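Local structure of extracellular ligand-binding receptor (Desulfitobacterium hafniense, 4Q6B) at residues E250-Q261 with V342-Y353. The protein binds leucine, and probably delivers it and related amino acids to an ABC transporter for uptake. Sequence-based numbering, arbitrary orientation.
Sequences EGLLVGSFFNPQ and VLKKMKDGRFEY
Lys344 NZ is gripped by two successive carbonyls, at 3.0 Å from both Phe257 O and Phe258 O, and by a salt bridge to Asp234, which also takes a hydrogen bond from Ser256 OG. The two carbonyls receive it differently: it lies in the plane of the Phe258 carbonyl but 45° out of that of Phe257. A chain extended beyond CG carries the buried ammonium obliquely off the sheet, on the side of Val254 and Ser256, to these carbonyls, and Lys344 CE meets the edge of the Tyr353 ring. Over one face of that ring lies Asn259 OD1, 3.4 Å from Tyr353 CG. Pro260 CD makes a CH-pi contact over the same face, 3.8 Å from the Tyr353 ring centroid and 29° off its normal. The Asn259 amide is tilted only modestly from the ring plane, and its OD1 also accepts from Gln261 N in an Asx turn. With the ring of Tyr353 cut back to an alanine, Pro260 CD and Asn259 OD1 lose the face they lie on, and the Asx turn would probably be freer to shift.

Farther along, Val254 CG2 reaches Phe351 CZ at 3.8 Å, while Lys344 CB sits over the rim of one face of the Phe351 ring. Hydrogen-bonded pairs Ser256–Val342 and Val254–Lys344 alternate with non-hydrogen-bonded Gly255–Leu343 and Leu253–Lys345, and the ladder continues through Met346 N to Leu252 O and Gly251 N to Met346 O. Glu250 OE1 accepts from Asp348 N at 2.9 Å through its syn lone pair, tying the start of 250-261 to the hairpin's type I' turn. Strand directions 151° apart confirm antiparallel pairing: the C-terminal hairpin extends the otherwise parallel sheet of one lobe of a periplasmic binding protein fold.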
loop_
_atom_site.group_PDB
_atom_site.type_symbol
_atom_site.label_atom_id
_atom_site.label_comp_id
_atom_site.label_asym_id
_atom_site.label_seq_id
_atom_site.Cartn_x
_atom_site.Cartn_y
_atom_site.Cartn_z
ATOM N N GLU A 250 9.617 -19.338 -3.329
ATOM C CA GLU A 250 10.988 -19.048 -3.762
ATOM C C GLU A 250 11.002 -18.382 -5.147
ATOM O O GLU A 250 10.477 -18.937 -6.128
ATOM C CB GLU A 250 11.820 -20.348 -3.775
ATOM C CG GLU A 250 13.340 -20.168 -3.966
ATOM C CD GLU A 250 14.014 -19.508 -2.759
ATOM O OE1 GLU A 250 13.392 -19.475 -1.670
ATOM O OE2 GLU A 250 15.152 -19.007 -2.897
ATOM N N GLY A 251 11.571 -17.183 -5.205
ATOM C CA GLY A 251 11.731 -16.466 -6.453
ATOM C C GLY A 251 10.571 -15.553 -6.804
ATOM O O GLY A 251 10.673 -14.793 -7.773
ATOM N N LEU A 252 9.488 -15.596 -6.023
ATOM C CA LEU A 252 8.397 -14.618 -6.202
ATOM C C LEU A 252 8.860 -13.162 -6.153
ATOM O O LEU A 252 9.548 -12.753 -5.212
ATOM C CB LEU A 252 7.299 -14.854 -5.170
ATOM C CG LEU A 252 6.103 -13.885 -5.205
ATOM C CD1 LEU A 252 5.210 -14.148 -6.404
ATOM C CD2 LEU A 252 5.278 -13.983 -3.896
ATOM N N LEU A 253 8.497 -12.376 -7.167
ATOM C CA LEU A 253 8.806 -10.957 -7.166
ATOM C C LEU A 253 7.561 -10.178 -6.756
ATOM O O LEU A 253 6.484 -10.397 -7.325
ATOM C CB LEU A 253 9.284 -10.500 -8.556
ATOM C CG LEU A 253 9.671 -9.016 -8.656
ATOM C CD1 LEU A 253 10.966 -8.716 -7.873
ATOM C CD2 LEU A 253 9.834 -8.623 -10.153
ATOM N N VAL A 254 7.726 -9.269 -5.796
ATOM C CA VAL A 254 6.627 -8.491 -5.262
ATOM C C VAL A 254 6.871 -6.990 -5.419
ATOM O O VAL A 254 7.904 -6.493 -5.050
ATOM C CB VAL A 254 6.421 -8.827 -3.775
ATOM C CG1 VAL A 254 5.372 -7.926 -3.151
ATOM C CG2 VAL A 254 6.049 -10.298 -3.624
ATOM N N GLY A 255 5.895 -6.293 -5.973
ATOM C CA GLY A 255 5.983 -4.860 -6.086
ATOM C C GLY A 255 5.300 -4.269 -4.871
ATOM O O GLY A 255 4.137 -4.479 -4.639
ATOM N N SER A 256 6.056 -3.505 -4.106
ATOM C CA SER A 256 5.621 -3.068 -2.800
ATOM C C SER A 256 6.303 -1.769 -2.478
ATOM O O SER A 256 6.622 -1.023 -3.368
ATOM C CB SER A 256 5.922 -4.115 -1.738
ATOM O OG SER A 256 5.250 -3.800 -0.547
ATOM N N PHE A 257 6.427 -1.489 -1.194
ATOM C CA PHE A 257 7.082 -0.293 -0.700
ATOM C C PHE A 257 7.767 -0.568 0.648
ATOM O O PHE A 257 7.498 -1.559 1.296
ATOM C CB PHE A 257 6.077 0.850 -0.582
ATOM C CG PHE A 257 4.898 0.509 0.262
ATOM C CD1 PHE A 257 3.735 0.067 -0.306
ATOM C CD2 PHE A 257 4.972 0.607 1.634
ATOM C CE1 PHE A 257 2.654 -0.274 0.477
ATOM C CE2 PHE A 257 3.902 0.269 2.414
ATOM C CZ PHE A 257 2.741 -0.167 1.838
ATOM N N PHE A 258 8.688 0.313 1.014
ATOM C CA PHE A 258 9.520 0.214 2.205
ATOM C C PHE A 258 10.695 -0.738 2.018
ATOM O O PHE A 258 10.520 -1.924 1.851
ATOM C CB PHE A 258 8.768 -0.113 3.501
ATOM C CG PHE A 258 9.665 -0.136 4.712
ATOM C CD1 PHE A 258 10.420 0.971 5.039
ATOM C CD2 PHE A 258 9.780 -1.265 5.490
ATOM C CE1 PHE A 258 11.265 0.959 6.126
ATOM C CE2 PHE A 258 10.606 -1.282 6.583
ATOM C CZ PHE A 258 11.352 -0.169 6.900
ATOM N N ASN A 259 11.891 -0.183 2.057
ATOM C CA ASN A 259 13.114 -0.996 2.005
ATOM C C ASN A 259 13.869 -0.783 3.307
ATOM O O ASN A 259 14.437 0.295 3.523
ATOM C CB ASN A 259 13.962 -0.542 0.835
ATOM C CG ASN A 259 15.251 -1.340 0.716
ATOM O OD1 ASN A 259 15.580 -2.156 1.602
ATOM N ND2 ASN A 259 15.981 -1.122 -0.375
ATOM N N PRO A 260 13.893 -1.791 4.192
ATOM C CA PRO A 260 14.569 -1.608 5.476
ATOM C C PRO A 260 16.081 -1.610 5.362
ATOM O O PRO A 260 16.759 -1.359 6.361
ATOM C CB PRO A 260 14.105 -2.811 6.297
ATOM C CG PRO A 260 13.731 -3.851 5.271
ATOM C CD PRO A 260 13.279 -3.130 4.045
ATOM N N GLN A 261 16.587 -1.953 4.179
ATOM C CA GLN A 261 18.019 -1.921 3.884
ATOM C C GLN A 261 18.412 -0.650 3.121
ATOM O O GLN A 261 19.554 -0.560 2.648
ATOM C CB GLN A 261 18.475 -3.175 3.099
ATOM C CG GLN A 261 18.236 -4.453 3.860
ATOM C CD GLN A 261 18.719 -5.709 3.126
ATOM O OE1 GLN A 261 19.132 -5.667 1.945
ATOM N NE2 GLN A 261 18.663 -6.823 3.818
ATOM N N VAL A 342 9.258 -0.330 -4.038
ATOM C CA VAL A 342 10.414 -1.190 -3.734
ATOM C C VAL A 342 10.086 -2.587 -4.247
ATOM O O VAL A 342 9.010 -3.131 -3.925
ATOM C CB VAL A 342 10.615 -1.234 -2.203
ATOM C CG1 VAL A 342 11.727 -2.247 -1.781
ATOM C CG2 VAL A 342 10.953 0.156 -1.655
ATOM N N LEU A 343 10.942 -3.131 -5.090
ATOM C CA LEU A 343 10.743 -4.489 -5.609
ATOM C C LEU A 343 11.445 -5.471 -4.666
ATOM O O LEU A 343 12.599 -5.265 -4.236
ATOM C CB LEU A 343 11.282 -4.618 -7.025
ATOM C CG LEU A 343 10.697 -3.627 -8.039
ATOM C CD1 LEU A 343 11.087 -4.035 -9.466
ATOM C CD2 LEU A 343 9.201 -3.596 -7.941
ATOM N N LYS A 344 10.735 -6.543 -4.337
ATOM C CA LYS A 344 11.188 -7.477 -3.296
ATOM C C LYS A 344 11.100 -8.865 -3.847
ATOM O O LYS A 344 10.064 -9.222 -4.381
ATOM C CB LYS A 344 10.231 -7.363 -2.103
ATOM C CG LYS A 344 10.143 -5.942 -1.529
ATOM C CD LYS A 344 9.434 -5.884 -0.190
ATOM C CE LYS A 344 9.344 -4.419 0.248
ATOM N NZ LYS A 344 8.669 -4.262 1.547
ATOM N N LYS A 345 12.171 -9.647 -3.737
ATOM C CA LYS A 345 12.205 -11.005 -4.276
ATOM C C LYS A 345 12.442 -12.019 -3.145
ATOM O O LYS A 345 13.385 -11.878 -2.352
ATOM C CB LYS A 345 13.278 -11.127 -5.353
ATOM C CG LYS A 345 13.210 -12.412 -6.185
ATOM C CD LYS A 345 14.189 -12.310 -7.334
ATOM C CE LYS A 345 14.079 -13.477 -8.289
ATOM N NZ LYS A 345 12.768 -13.469 -8.993
HETATM N N MSE A 346 11.587 -13.044 -3.083
HETATM C CA MSE A 346 11.711 -14.114 -2.092
HETATM C C MSE A 346 12.929 -14.990 -2.336
HETATM O O MSE A 346 13.092 -15.605 -3.396
HETATM C CB MSE A 346 10.450 -14.990 -2.077
HETATM C CG MSE A 346 9.238 -14.317 -1.474
HETATM SE SE MSE A 346 9.375 -14.140 0.480
HETATM C CE MSE A 346 9.435 -15.989 0.869
ATOM N N LYS A 347 13.825 -15.009 -1.349
ATOM C CA LYS A 347 14.948 -15.935 -1.353
ATOM C C LYS A 347 15.074 -16.519 0.052
ATOM O O LYS A 347 15.303 -15.789 1.026
ATOM C CB LYS A 347 16.255 -15.271 -1.804
ATOM C CG LYS A 347 17.357 -16.277 -2.114
ATOM C CD LYS A 347 18.597 -15.604 -2.712
ATOM C CE LYS A 347 19.739 -15.468 -1.693
ATOM N NZ LYS A 347 20.610 -14.284 -1.987
ATOM N N ASP A 348 14.875 -17.833 0.139
ATOM C CA ASP A 348 14.914 -18.550 1.405
ATOM C C ASP A 348 13.998 -17.931 2.461
ATOM O O ASP A 348 14.433 -17.612 3.567
ATOM C CB ASP A 348 16.355 -18.642 1.896
ATOM C CG ASP A 348 17.278 -19.257 0.853
ATOM O OD1 ASP A 348 16.860 -20.234 0.182
ATOM O OD2 ASP A 348 18.416 -18.757 0.696
ATOM N N GLY A 349 12.725 -17.749 2.114
ATOM C CA GLY A 349 11.750 -17.253 3.065
ATOM C C GLY A 349 11.931 -15.794 3.432
ATOM O O GLY A 349 11.204 -15.256 4.276
ATOM N N ARG A 350 12.896 -15.136 2.800
ATOM C CA ARG A 350 13.139 -13.729 3.102
ATOM C C ARG A 350 13.099 -12.916 1.813
ATOM O O ARG A 350 13.525 -13.415 0.767
ATOM C CB ARG A 350 14.510 -13.570 3.789
ATOM C CG ARG A 350 14.700 -14.475 5.028
ATOM C CD ARG A 350 16.046 -14.260 5.740
ATOM N NE ARG A 350 16.314 -15.266 6.774
ATOM C CZ ARG A 350 16.719 -16.508 6.518
ATOM N NH1 ARG A 350 16.873 -16.896 5.259
ATOM N NH2 ARG A 350 16.963 -17.373 7.507
ATOM N N PHE A 351 12.624 -11.676 1.897
ATOM C CA PHE A 351 12.710 -10.753 0.767
ATOM C C PHE A 351 14.141 -10.216 0.654
ATOM O O PHE A 351 14.744 -9.796 1.655
ATOM C CB PHE A 351 11.742 -9.579 0.918
ATOM C CG PHE A 351 10.316 -9.890 0.529
ATOM C CD1 PHE A 351 10.039 -10.659 -0.594
ATOM C CD2 PHE A 351 9.251 -9.376 1.274
ATOM C CE1 PHE A 351 8.728 -10.942 -0.961
ATOM C CE2 PHE A 351 7.927 -9.652 0.914
ATOM C CZ PHE A 351 7.671 -10.439 -0.206
ATOM N N GLU A 352 14.695 -10.275 -0.554
ATOM C CA GLU A 352 15.860 -9.462 -0.889
ATOM C C GLU A 352 15.389 -8.219 -1.641
ATOM O O GLU A 352 14.310 -8.198 -2.263
ATOM C CB GLU A 352 16.882 -10.242 -1.693
ATOM C CG GLU A 352 16.643 -10.300 -3.188
ATOM C CD GLU A 352 17.829 -10.945 -3.932
ATOM O OE1 GLU A 352 17.733 -12.138 -4.320
ATOM O OE2 GLU A 352 18.861 -10.254 -4.127
ATOM N N TYR A 353 16.174 -7.159 -1.575
ATOM C CA TYR A 353 15.662 -5.872 -2.036
ATOM C C TYR A 353 16.395 -5.414 -3.269
ATOM O O TYR A 353 17.607 -5.195 -3.236
ATOM C CB TYR A 353 15.739 -4.818 -0.914
ATOM C CG TYR A 353 14.922 -5.227 0.259
ATOM C CD1 TYR A 353 13.561 -5.014 0.261
ATOM C CD2 TYR A 353 15.493 -5.916 1.326
ATOM C CE1 TYR A 353 12.785 -5.419 1.303
ATOM C CE2 TYR A 353 14.719 -6.323 2.404
ATOM C CZ TYR A 353 13.368 -6.102 2.361
ATOM O OH TYR A 353 12.580 -6.502 3.400
HETATM O O HOH W 1 18.467 -2.510 -1.432
HETATM O O HOH W 2 18.691 -7.404 -0.237
#